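Local atomic coordinates of TRAP dicarboxylate transporter-DctP subunit (Marinobacter aquaeolei, PDB entry 4PFI), a protein that probably captures an organic acid, such as a dicarboxylate, in the periplasm and hands it to a TRAP-type membrane transporter. Residues Leu168-Pro171 / Ser172-Gln175; Gln321-Ile324 / Glu325-Glu329; Ala187-Ala190 / Phe191-Gly195. All blocks are in the same frame, centred on the assembly; numbering follows the deposited sequence.

Contact 1. Residues Leu168-Pro171 / Ser172-Gln175; sequences LRTP and SDFQ
The carboxylate of Asp-173 reaches back over the turn and gathers two successive backbone N-H groups on one oxygen. Asp-173 OD2 lies 2.9 Å from Arg-169 N, which meets it on the anti lone pair, facing away from OD1. The second donor, Thr-170 N, comes to the same OD2 at 3.2 Å from above the carboxylate plane, and its N-H points fairly straight at the oxygen (158°). Two bonds from different directions limit how far the carboxylate can turn. The reach depends on the first torsion: CG of Asp-173 stands anti to its own carbonyl carbon (chi1 -68°), turned to the preceding backbone. The main chain answers in the reverse sense, since Asp-173 N donates to Thr-170 O at 2.9 Å. One residue on, Phe-174 N gives its hydrogen to Pro-171 O, also at 2.9 Å.

On another side of the turn, Leu-168 and Phe-174 meet at about a right angle. The CD2 methyl of Leu-168 sits almost on the ring normal, 4.0 Å from the centroid of Phe-174, a CH-pi contact over the face, while CD1 touches CZ of Phe-174 at 3.9 Å. Further out, the ring meets Trp-162 and Phe-179 edge-to-face, and Pro-171 rests on Phe-312 and Ala-315 of helix 306-316. Leu-168 N is held by the hydroxyl of Thr-238. The whole is a run of overlapping i to i+3 turns with helical backbone angles, closed by an aspartate side chain, in the loop leading from strand 149-164 into strand 178-180 of this solute-binding fold.

Contact 2. Residues Gln321-Ile324 / Glu325-Glu329; sequences QRFI and ELTGE
Arg-322 and Glu-325 form a salt bridge one helical turn apart, NE of the arginine lying 3.2 Å from OE1 of the glutamate. The approach is edge-on: OE1 lies in the guanidinium plane, NE arrives nearly along the C-O direction, and the two flat groups are nearly coplanar, 26° apart. Bends at chi2 and chi3 (65° and 41°) fold the arginine chain so that NE faces the glutamate. The other carboxylate oxygen, OE2 of Glu-325, takes a weak hydrogen bond from NE2 of Gln-321 at 3.3 Å. One carboxylate therefore spans partners at i-3 and i-4.

A second polar link turns inward. The hydroxyl of Thr-327 donates to Phe-323 O at 2.8 Å, tilted well above the carbonyl plane. Beside it, Ile-324 O accepts from both Gly-328 N, at a short 2.6 Å, and Thr-327 N, at 3.1 Å. At Gly-328 the backbone leaves helical angles, with a positive phi.

Packing follows the same spacing. Thr-327 lies over one face of the Phe-323 ring, its OG1 above the centre and its CG2 methyl 3.7 Å from CE1 of Phe-323. Leu-326 lays CD1 against CD of Arg-322 at 3.9 Å, touching the arginine's aliphatic part at CG as well. Beyond the segments, Phe-323 is buried against Leu-113, Leu-116 and Thr-186; both it and Ile-324 touch Ile-335, Ile-324 also Gln-332. The pattern is that of an amphipathic helix, charged and amide pairs outside and an aromatic turned into the protein, kinked at Gly-328 so that the later part of helix 318-339 folds back beside Phe-323 and Ile-324.

Contact 3. Residues Ala187-Ala190 / Phe191-Gly195; sequences AAEA and FRSYG
Phe-191 sets the edge of its ring against the backbone of Ala-187, CD2 coming within 3.6 Å of Ala-187 O, while the ring stacks with Phe-179 and meets Trp-162 and His-117 edge-to-face. Arg-192 follows, and its NH1 makes a salt bridge of 2.7 Å with OE1 of Glu-189. That oxygen lies in the guanidinium plane, NH1 approaching almost head-on to the C-O bond. The arginine chain bends at chi3 (-78°), which curls the guanidinium back to the glutamate, with NH2 beside CB of Ala-188. A lysine in place of Glu-189 would probably leave Arg-192 without its charge mate and set a like charge beside it, freeing the guanidinium to turn. Ser-193 grips Glu-189 O twice, OG at 2.8 Å and N at 2.9 Å, from opposite faces of the carbonyl plane. At Tyr-194, the carbonyl oxygen of Ala-190 sits over the centre of one ring face, 3.6 Å above the ring plane, and the hydroxyl bonds to His-117 ND1. Gly-195 N bonds to Arg-192 O, closing a type I turn; with the positive phi and two bonds back into the last turn this is a Schellman motif, ending the helix of a beta-alpha-beta crossover from strand 178-180 to strand 197-199.

How the contacts relate
Contact 3 lies between the other two and touches both. Its centre is about 11 Å from that of contact 1 and about 15 Å from that of contact 2, whereas contacts 1 and 2 do not touch, their nearest atoms being about 16 Å apart. Contact 1 joins contact 3 by aromatic packing, CE1 of Phe-174 lying 3.7 Å from CD1 of Phe-191. A charge relation ties contact 2 to contact 3: NH1 of Arg-322 lies 3.5 Å from OE1 of Glu-189, a weak, long ion pair. The sodium ion, bound at Gln-234, Asn-235 and Gly-298, is about 14 Å from the side chain of Leu-168 in contact 1.

Contact 1. Residues Leu168-Pro171 / Ser172-Gln175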
# COMPACT_ATOMS: atom_id res chain seq x y z
N LEU A 168 7.58 -5.27 19.88
CA LEU A 168 8.67 -5.29 18.92
C LEU A 168 9.41 -3.94 19.01
O LEU A 168 9.27 -3.09 18.13
CB LEU A 168 8.13 -5.53 17.52
CG LEU A 168 7.44 -6.89 17.33
CD1 LEU A 168 6.56 -6.92 16.10
CD2 LEU A 168 8.47 -8.03 17.27
N ARG A 169 10.18 -3.77 20.09
CA ARG A 169 10.82 -2.49 20.39
C ARG A 169 12.23 -2.36 19.83
O ARG A 169 12.69 -1.25 19.59
CB ARG A 169 10.87 -2.28 21.91
CG ARG A 169 9.52 -2.20 22.56
CD ARG A 169 9.65 -2.31 24.08
NE ARG A 169 8.36 -2.07 24.73
CZ ARG A 169 7.78 -0.87 24.78
NH1 ARG A 169 8.39 0.18 24.22
NH2 ARG A 169 6.59 -0.74 25.37
N THR A 170 12.92 -3.48 19.66
CA THR A 170 14.27 -3.47 19.09
C THR A 170 14.38 -4.57 18.04
O THR A 170 13.60 -5.50 18.06
CB THR A 170 15.36 -3.68 20.16
OG1 THR A 170 15.30 -5.03 20.63
CG2 THR A 170 15.15 -2.74 21.32
N PRO A 171 15.34 -4.44 17.11
CA PRO A 171 15.60 -5.50 16.13
C PRO A 171 15.78 -6.84 16.81
O PRO A 171 15.32 -7.86 16.30
CB PRO A 171 16.91 -5.06 15.48
CG PRO A 171 16.91 -3.58 15.62
CD PRO A 171 16.22 -3.28 16.91
N SER A 172 16.42 -6.84 17.97
CA SER A 172 16.60 -8.06 18.73
C SER A 172 15.27 -8.83 18.96
O SER A 172 15.27 -10.07 19.01
CB SER A 172 17.26 -7.75 20.07
OG SER A 172 17.28 -8.92 20.87
N ASP A 173 14.15 -8.12 19.12
CA ASP A 173 12.84 -8.75 19.31
C ASP A 173 12.35 -9.56 18.09
O ASP A 173 11.45 -10.41 18.23
CB ASP A 173 11.79 -7.71 19.68
CG ASP A 173 12.03 -7.10 21.06
OD1 ASP A 173 12.60 -7.80 21.94
OD2 ASP A 173 11.64 -5.92 21.28
N PHE A 174 12.91 -9.30 16.92
CA PHE A 174 12.57 -10.00 15.68
C PHE A 174 13.38 -11.30 15.49
O PHE A 174 12.99 -12.14 14.68
CB PHE A 174 12.80 -9.10 14.46
CG PHE A 174 11.71 -8.11 14.22
CD1 PHE A 174 10.57 -8.47 13.52
CD2 PHE A 174 11.80 -6.81 14.71
CE1 PHE A 174 9.55 -7.57 13.32
CE2 PHE A 174 10.78 -5.90 14.50
CZ PHE A 174 9.65 -6.28 13.81
N GLN A 175 14.49 -11.45 16.22
CA GLN A 175 15.39 -12.62 16.01
C GLN A 175 14.67 -13.96 16.12
O GLN A 175 14.07 -14.27 17.16
CB GLN A 175 16.56 -12.60 17.00
CG GLN A 175 17.76 -11.79 16.53
CD GLN A 175 18.61 -12.54 15.51
OE1 GLN A 175 18.43 -13.75 15.30
NE2 GLN A 175 19.53 -11.82 14.84

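Contact 2. Residues Gln321-Ile324 / Glu325-Glu329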
# COMPACT_ATOMS: atom_id res chain seq x y z
N GLN A 321 20.10 -1.66 -0.09
CA GLN A 321 21.10 -2.30 -0.92
C GLN A 321 20.45 -3.32 -1.85
O GLN A 321 20.62 -3.26 -3.06
CB GLN A 321 22.15 -2.97 -0.03
CG GLN A 321 23.25 -3.72 -0.77
CD GLN A 321 24.17 -4.47 0.17
OE1 GLN A 321 24.69 -3.91 1.14
NE2 GLN A 321 24.36 -5.76 -0.09
N ARG A 322 19.67 -4.24 -1.28
CA ARG A 322 18.96 -5.27 -2.07
C ARG A 322 18.05 -4.60 -3.10
O ARG A 322 17.90 -5.09 -4.22
CB ARG A 322 18.15 -6.20 -1.14
CG ARG A 322 17.16 -7.14 -1.87
CD ARG A 322 17.84 -8.18 -2.78
NE ARG A 322 19.04 -8.77 -2.18
CZ ARG A 322 19.05 -9.72 -1.24
NH1 ARG A 322 17.91 -10.21 -0.76
NH2 ARG A 322 20.21 -10.18 -0.77
N PHE A 323 17.46 -3.46 -2.74
CA PHE A 323 16.55 -2.75 -3.63
C PHE A 323 17.29 -2.22 -4.84
O PHE A 323 16.80 -2.33 -5.95
CB PHE A 323 15.85 -1.59 -2.91
CG PHE A 323 14.94 -0.79 -3.81
CD1 PHE A 323 13.84 -1.38 -4.40
CD2 PHE A 323 15.21 0.55 -4.09
CE1 PHE A 323 13.01 -0.64 -5.23
CE2 PHE A 323 14.39 1.29 -4.91
CZ PHE A 323 13.29 0.70 -5.49
N ILE A 324 18.47 -1.63 -4.60
CA ILE A 324 19.32 -1.10 -5.67
C ILE A 324 19.81 -2.21 -6.60
O ILE A 324 19.71 -2.07 -7.81
CB ILE A 324 20.57 -0.35 -5.14
CG1 ILE A 324 20.17 0.88 -4.33
CG2 ILE A 324 21.49 0.09 -6.29
CD1 ILE A 324 19.21 1.79 -5.06
N GLU A 325 20.34 -3.30 -6.04
CA GLU A 325 20.72 -4.47 -6.83
C GLU A 325 19.60 -4.88 -7.80
O GLU A 325 19.86 -5.27 -8.93
CB GLU A 325 21.05 -5.65 -5.93
CG GLU A 325 22.25 -5.45 -5.04
CD GLU A 325 22.33 -6.50 -3.92
OE1 GLU A 325 21.38 -7.31 -3.76
OE2 GLU A 325 23.35 -6.50 -3.18
N LEU A 326 18.36 -4.80 -7.33
CA LEU A 326 17.20 -5.24 -8.11
C LEU A 326 16.69 -4.23 -9.14
O LEU A 326 16.03 -4.62 -10.10
CB LEU A 326 16.05 -5.60 -7.16
CG LEU A 326 16.17 -6.96 -6.46
CD1 LEU A 326 15.07 -7.15 -5.38
CD2 LEU A 326 16.12 -8.09 -7.50
N THR A 327 16.96 -2.94 -8.94
CA THR A 327 16.38 -1.91 -9.80
C THR A 327 17.43 -0.99 -10.44
O THR A 327 17.10 -0.18 -11.30
CB THR A 327 15.37 -1.05 -9.01
OG1 THR A 327 16.02 -0.43 -7.89
CG2 THR A 327 14.20 -1.91 -8.52
N GLY A 328 18.69 -1.13 -10.01
CA GLY A 328 19.79 -0.35 -10.54
C GLY A 328 19.65 1.15 -10.38
O GLY A 328 19.23 1.65 -9.33
N GLU A 329 20.01 1.87 -11.44
CA GLU A 329 20.16 3.32 -11.39
C GLU A 329 18.84 4.06 -11.17
O GLU A 329 18.82 5.12 -10.53
CB GLU A 329 20.81 3.81 -12.69
CG GLU A 329 22.25 3.37 -12.83
CD GLU A 329 23.15 4.02 -11.80
OE1 GLU A 329 22.82 5.14 -11.33
OE2 GLU A 329 24.18 3.41 -11.43

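Contact 3. Residues Ala187-Ala190 / Phe191-Gly195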
# COMPACT_ATOMS: atom_id res chain seq x y z
N ALA A 187 10.39 -6.12 0.60
CA ALA A 187 9.65 -6.13 1.86
C ALA A 187 10.16 -7.25 2.76
O ALA A 187 10.32 -7.06 3.97
CB ALA A 187 8.13 -6.27 1.63
N ALA A 188 10.46 -8.40 2.17
CA ALA A 188 11.04 -9.52 2.92
C ALA A 188 12.39 -9.12 3.53
O ALA A 188 12.65 -9.37 4.72
CB ALA A 188 11.22 -10.73 2.02
N GLU A 189 13.23 -8.49 2.72
CA GLU A 189 14.58 -8.13 3.15
C GLU A 189 14.58 -7.12 4.28
O GLU A 189 15.47 -7.12 5.12
CB GLU A 189 15.39 -7.56 1.98
CG GLU A 189 16.83 -7.29 2.36
CD GLU A 189 17.56 -8.56 2.82
OE1 GLU A 189 17.06 -9.68 2.56
OE2 GLU A 189 18.63 -8.43 3.45
N ALA A 190 13.57 -6.26 4.30
CA ALA A 190 13.41 -5.28 5.36
C ALA A 190 13.38 -5.94 6.74
O ALA A 190 14.05 -5.49 7.67
CB ALA A 190 12.13 -4.49 5.12
N PHE A 191 12.59 -7.02 6.85
CA PHE A 191 12.42 -7.71 8.14
C PHE A 191 13.54 -8.73 8.37
O PHE A 191 13.91 -9.03 9.51
CB PHE A 191 11.02 -8.33 8.20
CG PHE A 191 9.93 -7.31 8.44
CD1 PHE A 191 9.67 -6.84 9.73
CD2 PHE A 191 9.20 -6.77 7.38
CE1 PHE A 191 8.70 -5.88 9.95
CE2 PHE A 191 8.24 -5.81 7.61
CZ PHE A 191 7.98 -5.36 8.89
N ARG A 192 14.10 -9.25 7.29
CA ARG A 192 15.27 -10.10 7.41
C ARG A 192 16.39 -9.27 8.03
O ARG A 192 17.20 -9.78 8.77
CB ARG A 192 15.66 -10.64 6.05
CG ARG A 192 16.54 -11.84 6.09
CD ARG A 192 16.81 -12.34 4.67
NE ARG A 192 15.70 -13.11 4.07
CZ ARG A 192 14.99 -12.76 2.99
NH1 ARG A 192 15.23 -11.64 2.32
NH2 ARG A 192 14.02 -13.55 2.55
N SER A 193 16.43 -7.97 7.73
CA SER A 193 17.46 -7.10 8.31
C SER A 193 17.41 -7.08 9.84
O SER A 193 18.44 -6.95 10.49
CB SER A 193 17.30 -5.66 7.82
OG SER A 193 17.38 -5.58 6.42
N TYR A 194 16.22 -7.19 10.41
CA TYR A 194 16.04 -7.20 11.86
C TYR A 194 16.30 -8.59 12.44
O TYR A 194 16.31 -8.77 13.67
CB TYR A 194 14.62 -6.75 12.23
CG TYR A 194 14.25 -5.40 11.64
CD1 TYR A 194 15.22 -4.42 11.42
CD2 TYR A 194 12.94 -5.11 11.31
CE1 TYR A 194 14.90 -3.20 10.88
CE2 TYR A 194 12.60 -3.90 10.77
CZ TYR A 194 13.60 -2.94 10.55
OH TYR A 194 13.26 -1.73 10.03
N GLY A 195 16.52 -9.57 11.57
CA GLY A 195 16.83 -10.92 11.99
C GLY A 195 15.59 -11.80 12.04
O GLY A 195 15.57 -12.79 12.77